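Local coordinates for RNA-binding protein RMD9, mitochondrial (Saccharomyces cerevisiae S288C, PDB 7A9X), which binds a dodecameric RNA element in the 3'-UTRs of yeast mitochondrial mRNAs and takes part in their processing or stability, at residues F103-H116 and V164-S177. Numbering follows the deposited sequence.
Sequences FNAYRVSRLIHLLH and VSVSGYGATHLLTS. With nucleotides of chain B.
An aromatic cluster at the RNA-binding surface, His113, His116, Tyr169 and His173, joins helix 105-128 to helix 168-180, probably the first helix of the repeat PPR1. The short helical segments, axes 28° apart, come closest around Ser109 and Gly170, whose CA atoms lie 3.9 Å apart. Ser109 OG donates to Ala105 O, lies 3.4 Å from Gly170 CA and receives a weak bond from Ser167 N. Farther along, the CG2 methyl of Ile112 presses on Leu174 and on CB of His173. The imidazoles of His113 and His173 form an offset stack, centroids 3.9 Å apart. With CG anti to the backbone N (chi1 -177°), the His113 ring shares a hydrogen bond of 2.6 Å between ND1 and Tyr169 OH, the oxygen in the imidazole plane. Tyr169 lays one ring face on the base of A3 of chain B, and its hydroxyl meets a water that accepts from Arg110 NH2, while Arg110 NH1 bonds Ser52. A phenylalanine in place of Tyr169 would probably leave His113 ND1 without its hydroxyl partner and break the water link to Arg110. His173 ND1 shares a nearly straight hydrogen bond of 3.0 Å with second-shell His116 ND1, while its NE2 donates to A4 of chain B OP1 at 2.7 Å. As His116 NE2 bonds Glu180, both NE2 atoms face acidic groups and the ND1-ND1 bond needs one further proton, consistent with one imidazole being cationic.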
loop_
_atom_site.group_PDB
_atom_site.type_symbol
_atom_site.label_atom_id
_atom_site.label_comp_id
_atom_site.label_asym_id
_atom_site.label_seq_id
_atom_site.Cartn_x
_atom_site.Cartn_y
_atom_site.Cartn_z
ATOM N N PHE A 103 10.511 0.688 35.255
ATOM C CA PHE A 103 10.164 0.661 33.836
ATOM C C PHE A 103 10.601 1.981 33.199
ATOM O O PHE A 103 9.801 2.852 32.854
ATOM C CB PHE A 103 8.673 0.402 33.660
ATOM C CG PHE A 103 8.327 -0.288 32.377
ATOM C CD1 PHE A 103 8.895 -1.508 32.059
ATOM C CD2 PHE A 103 7.425 0.278 31.493
ATOM C CE1 PHE A 103 8.579 -2.148 30.877
ATOM C CE2 PHE A 103 7.103 -0.357 30.312
ATOM C CZ PHE A 103 7.679 -1.571 30.002
ATOM N N ASN A 104 11.919 2.107 33.054
ATOM C CA ASN A 104 12.547 3.355 32.647
ATOM C C ASN A 104 12.140 3.740 31.223
ATOM O O ASN A 104 11.446 3.006 30.514
ATOM C CB ASN A 104 14.068 3.238 32.749
ATOM C CG ASN A 104 14.613 2.020 32.020
ATOM O OD1 ASN A 104 13.880 1.322 31.323
ATOM N ND2 ASN A 104 15.908 1.766 32.176
ATOM N N ALA A 105 12.595 4.925 30.806
ATOM C CA ALA A 105 12.307 5.393 29.456
ATOM C C ALA A 105 12.962 4.508 28.406
ATOM O O ALA A 105 12.469 4.418 27.275
ATOM C CB ALA A 105 12.770 6.841 29.293
ATOM N N TYR A 106 14.066 3.847 28.760
ATOM C CA TYR A 106 14.746 2.966 27.817
ATOM C C TYR A 106 13.871 1.776 27.446
ATOM O O TYR A 106 13.708 1.459 26.262
ATOM C CB TYR A 106 16.075 2.499 28.412
ATOM C CG TYR A 106 16.882 1.597 27.505
ATOM C CD1 TYR A 106 17.669 2.127 26.493
ATOM C CD2 TYR A 106 16.867 0.216 27.670
ATOM C CE1 TYR A 106 18.413 1.309 25.664
ATOM C CE2 TYR A 106 17.609 -0.611 26.845
ATOM C CZ TYR A 106 18.380 -0.058 25.844
ATOM O OH TYR A 106 19.120 -0.874 25.020
ATOM N N ARG A 107 13.296 1.104 28.447
ATOM C CA ARG A 107 12.465 -0.065 28.176
ATOM C C ARG A 107 11.239 0.302 27.350
ATOM O O ARG A 107 10.860 -0.433 26.429
ATOM C CB ARG A 107 12.052 -0.732 29.487
ATOM C CG ARG A 107 13.166 -1.528 30.146
ATOM C CD ARG A 107 12.693 -2.211 31.417
ATOM N NE ARG A 107 13.753 -3.006 32.028
ATOM C CZ ARG A 107 14.625 -2.536 32.915
ATOM N NH1 ARG A 107 15.558 -3.333 33.416
ATOM N NH2 ARG A 107 14.565 -1.269 33.301
ATOM N N VAL A 108 10.605 1.433 27.663
ATOM C CA VAL A 108 9.456 1.878 26.881
ATOM C C VAL A 108 9.881 2.208 25.457
ATOM O O VAL A 108 9.188 1.865 24.491
ATOM C CB VAL A 108 8.779 3.081 27.564
ATOM C CG1 VAL A 108 7.578 3.554 26.757
ATOM C CG2 VAL A 108 8.360 2.720 28.980
ATOM N N SER A 109 11.031 2.867 25.304
ATOM C CA SER A 109 11.507 3.245 23.977
ATOM C C SER A 109 11.839 2.020 23.134
ATOM O O SER A 109 11.542 1.987 21.934
ATOM C CB SER A 109 12.727 4.155 24.101
ATOM O OG SER A 109 12.403 5.349 24.793
ATOM N N ARG A 110 12.459 1.005 23.742
ATOM C CA ARG A 110 12.755 -0.222 23.010
ATOM C C ARG A 110 11.479 -0.926 22.569
ATOM O O ARG A 110 11.449 -1.547 21.500
ATOM C CB ARG A 110 13.609 -1.153 23.872
ATOM C CG ARG A 110 14.983 -0.593 24.226
ATOM C CD ARG A 110 16.039 -0.982 23.204
ATOM N NE ARG A 110 16.483 -2.364 23.374
ATOM C CZ ARG A 110 17.411 -2.950 22.623
ATOM N NH1 ARG A 110 17.751 -4.212 22.849
ATOM N NH2 ARG A 110 17.999 -2.276 21.642
ATOM N N LEU A 111 10.415 -0.834 23.372
ATOM C CA LEU A 111 9.142 -1.430 22.981
ATOM C C LEU A 111 8.512 -0.679 21.815
ATOM O O LEU A 111 8.001 -1.300 20.876
ATOM C CB LEU A 111 8.184 -1.460 24.172
ATOM C CG LEU A 111 6.809 -2.065 23.888
ATOM C CD1 LEU A 111 6.949 -3.514 23.450
ATOM C CD2 LEU A 111 5.914 -1.957 25.110
ATOM N N ILE A 112 8.538 0.657 21.860
ATOM C CA ILE A 112 7.970 1.453 20.774
ATOM C C ILE A 112 8.698 1.165 19.467
ATOM O O ILE A 112 8.070 0.985 18.416
ATOM C CB ILE A 112 8.015 2.951 21.124
ATOM C CG1 ILE A 112 7.164 3.244 22.362
ATOM C CG2 ILE A 112 7.543 3.781 19.947
ATOM C CD1 ILE A 112 7.196 4.698 22.785
ATOM N N HIS A 113 10.031 1.126 19.511
ATOM C CA HIS A 113 10.808 0.763 18.330
ATOM C C HIS A 113 10.393 -0.608 17.808
ATOM O O HIS A 113 10.230 -0.800 16.596
ATOM C CB HIS A 113 12.300 0.794 18.670
ATOM C CG HIS A 113 13.205 0.515 17.509
ATOM N ND1 HIS A 113 14.570 0.387 17.651
ATOM C CD2 HIS A 113 12.947 0.344 16.191
ATOM C CE1 HIS A 113 15.113 0.144 16.472
ATOM N NE2 HIS A 113 14.150 0.114 15.568
ATOM N N LEU A 114 10.193 -1.567 18.715
ATOM C CA LEU A 114 9.816 -2.915 18.305
ATOM C C LEU A 114 8.466 -2.920 17.599
ATOM O O LEU A 114 8.305 -3.568 16.558
ATOM C CB LEU A 114 9.789 -3.843 19.520
ATOM C CG LEU A 114 9.380 -5.285 19.232
ATOM C CD1 LEU A 114 10.346 -5.899 18.233
ATOM C CD2 LEU A 114 9.332 -6.096 20.516
ATOM N N LEU A 115 7.482 -2.207 18.153
ATOM C CA LEU A 115 6.190 -2.089 17.486
ATOM C C LEU A 115 6.323 -1.390 16.140
ATOM O O LEU A 115 5.587 -1.708 15.199
ATOM C CB LEU A 115 5.203 -1.341 18.385
ATOM C CG LEU A 115 4.892 -1.963 19.749
ATOM C CD1 LEU A 115 4.041 -1.023 20.589
ATOM C CD2 LEU A 115 4.198 -3.308 19.587
ATOM N N HIS A 116 7.254 -0.439 16.028
ATOM C CA HIS A 116 7.509 0.188 14.737
ATOM C C HIS A 116 8.020 -0.832 13.730
ATOM O O HIS A 116 7.535 -0.890 12.595
ATOM C CB HIS A 116 8.507 1.339 14.894
ATOM C CG HIS A 116 8.694 2.151 13.650
ATOM N ND1 HIS A 116 9.697 3.087 13.515
ATOM C CD2 HIS A 116 8.003 2.170 12.484
ATOM C CE1 HIS A 116 9.617 3.646 12.321
ATOM N NE2 HIS A 116 8.598 3.107 11.676
ATOM N N VAL A 164 4.321 6.262 32.175
ATOM C CA VAL A 164 5.636 5.806 31.749
ATOM C C VAL A 164 6.366 6.963 31.086
ATOM O O VAL A 164 5.749 7.895 30.560
ATOM C CB VAL A 164 5.542 4.599 30.790
ATOM C CG1 VAL A 164 4.984 3.384 31.517
ATOM C CG2 VAL A 164 4.679 4.943 29.585
ATOM N N SER A 165 7.691 6.901 31.125
ATOM C CA SER A 165 8.547 7.898 30.503
ATOM C C SER A 165 9.105 7.370 29.189
ATOM O O SER A 165 9.127 6.164 28.933
ATOM C CB SER A 165 9.692 8.290 31.439
ATOM O OG SER A 165 10.632 9.113 30.774
ATOM N N VAL A 166 9.567 8.294 28.349
ATOM C CA VAL A 166 10.135 7.939 27.055
ATOM C C VAL A 166 11.256 8.916 26.730
ATOM O O VAL A 166 11.265 10.062 27.191
ATOM C CB VAL A 166 9.050 7.922 25.949
ATOM C CG1 VAL A 166 8.658 9.340 25.535
ATOM C CG2 VAL A 166 9.506 7.093 24.761
ATOM N N SER A 167 12.219 8.445 25.943
ATOM C CA SER A 167 13.353 9.244 25.514
ATOM C C SER A 167 13.086 9.813 24.123
ATOM O O SER A 167 12.049 9.559 23.505
ATOM C CB SER A 167 14.631 8.405 25.528
ATOM O OG SER A 167 14.609 7.430 24.498
ATOM N N GLY A 168 14.040 10.600 23.622
ATOM C CA GLY A 168 13.925 11.112 22.268
ATOM C C GLY A 168 14.002 10.023 21.218
ATOM O O GLY A 168 13.405 10.147 20.143
ATOM N N TYR A 169 14.737 8.949 21.510
ATOM C CA TYR A 169 14.772 7.797 20.617
ATOM C C TYR A 169 13.411 7.110 20.559
ATOM O O TYR A 169 12.925 6.772 19.473
ATOM C CB TYR A 169 15.881 6.845 21.077
ATOM C CG TYR A 169 15.700 5.373 20.782
ATOM C CD1 TYR A 169 15.966 4.853 19.519
ATOM C CD2 TYR A 169 15.318 4.491 21.787
ATOM C CE1 TYR A 169 15.823 3.501 19.260
ATOM C CE2 TYR A 169 15.172 3.140 21.539
ATOM C CZ TYR A 169 15.425 2.649 20.277
ATOM O OH TYR A 169 15.278 1.300 20.034
ATOM N N GLY A 170 12.763 6.929 21.713
ATOM C CA GLY A 170 11.423 6.368 21.720
ATOM C C GLY A 170 10.369 7.309 21.182
ATOM O O GLY A 170 9.372 6.863 20.602
ATOM N N ALA A 171 10.566 8.618 21.357
ATOM C CA ALA A 171 9.600 9.587 20.851
ATOM C C ALA A 171 9.560 9.587 19.328
ATOM O O ALA A 171 8.485 9.729 18.732
ATOM C CB ALA A 171 9.932 10.983 21.380
ATOM N N THR A 172 10.718 9.427 18.681
ATOM C CA THR A 172 10.755 9.439 17.221
ATOM C C THR A 172 10.069 8.211 16.635
ATOM O O THR A 172 9.342 8.317 15.640
ATOM C CB THR A 172 12.197 9.524 16.715
ATOM O OG1 THR A 172 12.979 8.480 17.309
ATOM C CG2 THR A 172 12.805 10.872 17.052
ATOM N N HIS A 173 10.303 7.033 17.219
ATOM C CA HIS A 173 9.644 5.836 16.707
ATOM C C HIS A 173 8.139 5.879 16.946
ATOM O O HIS A 173 7.373 5.326 16.148
ATOM C CB HIS A 173 10.250 4.580 17.334
ATOM C CG HIS A 173 11.616 4.242 16.818
ATOM N ND1 HIS A 173 11.822 3.645 15.593
ATOM C CD2 HIS A 173 12.842 4.411 17.365
ATOM C CE1 HIS A 173 13.118 3.467 15.405
ATOM N NE2 HIS A 173 13.759 3.922 16.466
ATOM N N LEU A 174 7.695 6.531 18.024
ATOM C CA LEU A 174 6.262 6.642 18.282
ATOM C C LEU A 174 5.586 7.508 17.228
ATOM O O LEU A 174 4.573 7.113 16.637
ATOM C CB LEU A 174 6.022 7.215 19.678
ATOM C CG LEU A 174 4.566 7.270 20.148
ATOM C CD1 LEU A 174 4.080 5.889 20.571
ATOM C CD2 LEU A 174 4.381 8.280 21.274
ATOM N N LEU A 175 6.144 8.697 16.981
ATOM C CA LEU A 175 5.590 9.628 16.006
ATOM C C LEU A 175 5.771 9.145 14.573
ATOM O O LEU A 175 4.889 9.377 13.740
ATOM C CB LEU A 175 6.229 11.007 16.192
ATOM C CG LEU A 175 6.040 11.585 17.597
ATOM C CD1 LEU A 175 7.012 12.720 17.866
ATOM C CD2 LEU A 175 4.607 12.040 17.770
ATOM N N THR A 176 6.897 8.498 14.261
ATOM C CA THR A 176 7.070 7.939 12.926
ATOM C C THR A 176 6.053 6.839 12.662
ATOM O O THR A 176 5.515 6.733 11.554
ATOM C CB THR A 176 8.485 7.396 12.747
ATOM O OG1 THR A 176 9.442 8.408 13.086
ATOM C CG2 THR A 176 8.693 6.970 11.295
ATOM N N SER A 177 5.758 6.026 13.679
ATOM C CA SER A 177 4.762 4.972 13.523
ATOM C C SER A 177 3.396 5.561 13.206
ATOM O O SER A 177 2.727 5.130 12.261
ATOM C CB SER A 177 4.700 4.115 14.786
ATOM O OG SER A 177 5.929 3.448 15.012
ATOM P P A B 3 20.802 8.106 15.853
ATOM O OP1 A B 3 20.726 8.197 14.371
ATOM O OP2 A B 3 19.997 9.030 16.691
ATOM O "O5'" A B 3 20.416 6.618 16.264
ATOM C "C5'" A B 3 21.032 5.504 15.640
ATOM C "C4'" A B 3 20.687 4.226 16.358
ATOM O "O4'" A B 3 21.194 4.280 17.715
ATOM C "C3'" A B 3 19.201 3.944 16.524
ATOM O "O3'" A B 3 18.632 3.357 15.364
ATOM C "C2'" A B 3 19.165 3.042 17.752
ATOM O "O2'" A B 3 19.497 1.705 17.406
ATOM C "C1'" A B 3 20.307 3.621 18.591
ATOM N N9 A B 3 19.832 4.593 19.593
ATOM C C8 A B 3 19.686 5.951 19.445
ATOM N N7 A B 3 19.242 6.555 20.521
ATOM C C5 A B 3 19.086 5.525 21.439
ATOM C C6 A B 3 18.645 5.506 22.774
ATOM N N6 A B 3 18.265 6.594 23.445
ATOM N N1 A B 3 18.607 4.311 23.406
ATOM C C2 A B 3 18.988 3.218 22.736
ATOM N N3 A B 3 19.421 3.109 21.481
ATOM C C4 A B 3 19.445 4.311 20.881
ATOM P P A B 4 17.069 3.528 15.033
ATOM O OP1 A B 4 16.442 4.367 16.084
ATOM O OP2 A B 4 16.528 2.175 14.754
ATOM O "O5'" A B 4 17.046 4.312 13.644
ATOM C "C5'" A B 4 17.574 5.625 13.523
ATOM C "C4'" A B 4 18.127 5.871 12.140
ATOM O "O4'" A B 4 19.367 5.134 11.966
ATOM C "C3'" A B 4 17.256 5.409 10.980
ATOM O "O3'" A B 4 16.225 6.326 10.659
ATOM C "C2'" A B 4 18.273 5.215 9.862
ATOM O "O2'" A B 4 18.641 6.462 9.292
ATOM C "C1'" A B 4 19.467 4.662 10.639
ATOM N N9 A B 4 19.444 3.190 10.668
ATOM C C8 A B 4 19.166 2.372 11.737
ATOM N N7 A B 4 19.205 1.095 11.444
ATOM C C5 A B 4 19.524 1.071 10.092
ATOM C C6 A B 4 19.715 0.015 9.182
ATOM N N6 A B 4 19.608 -1.275 9.509
ATOM N N1 A B 4 20.025 0.332 7.906
ATOM C C2 A B 4 20.133 1.626 7.573
ATOM N N3 A B 4 19.978 2.706 8.338
ATOM C C4 A B 4 19.671 2.355 9.600
HETATM O O HOH W 1 17.462 0.053 20.422
#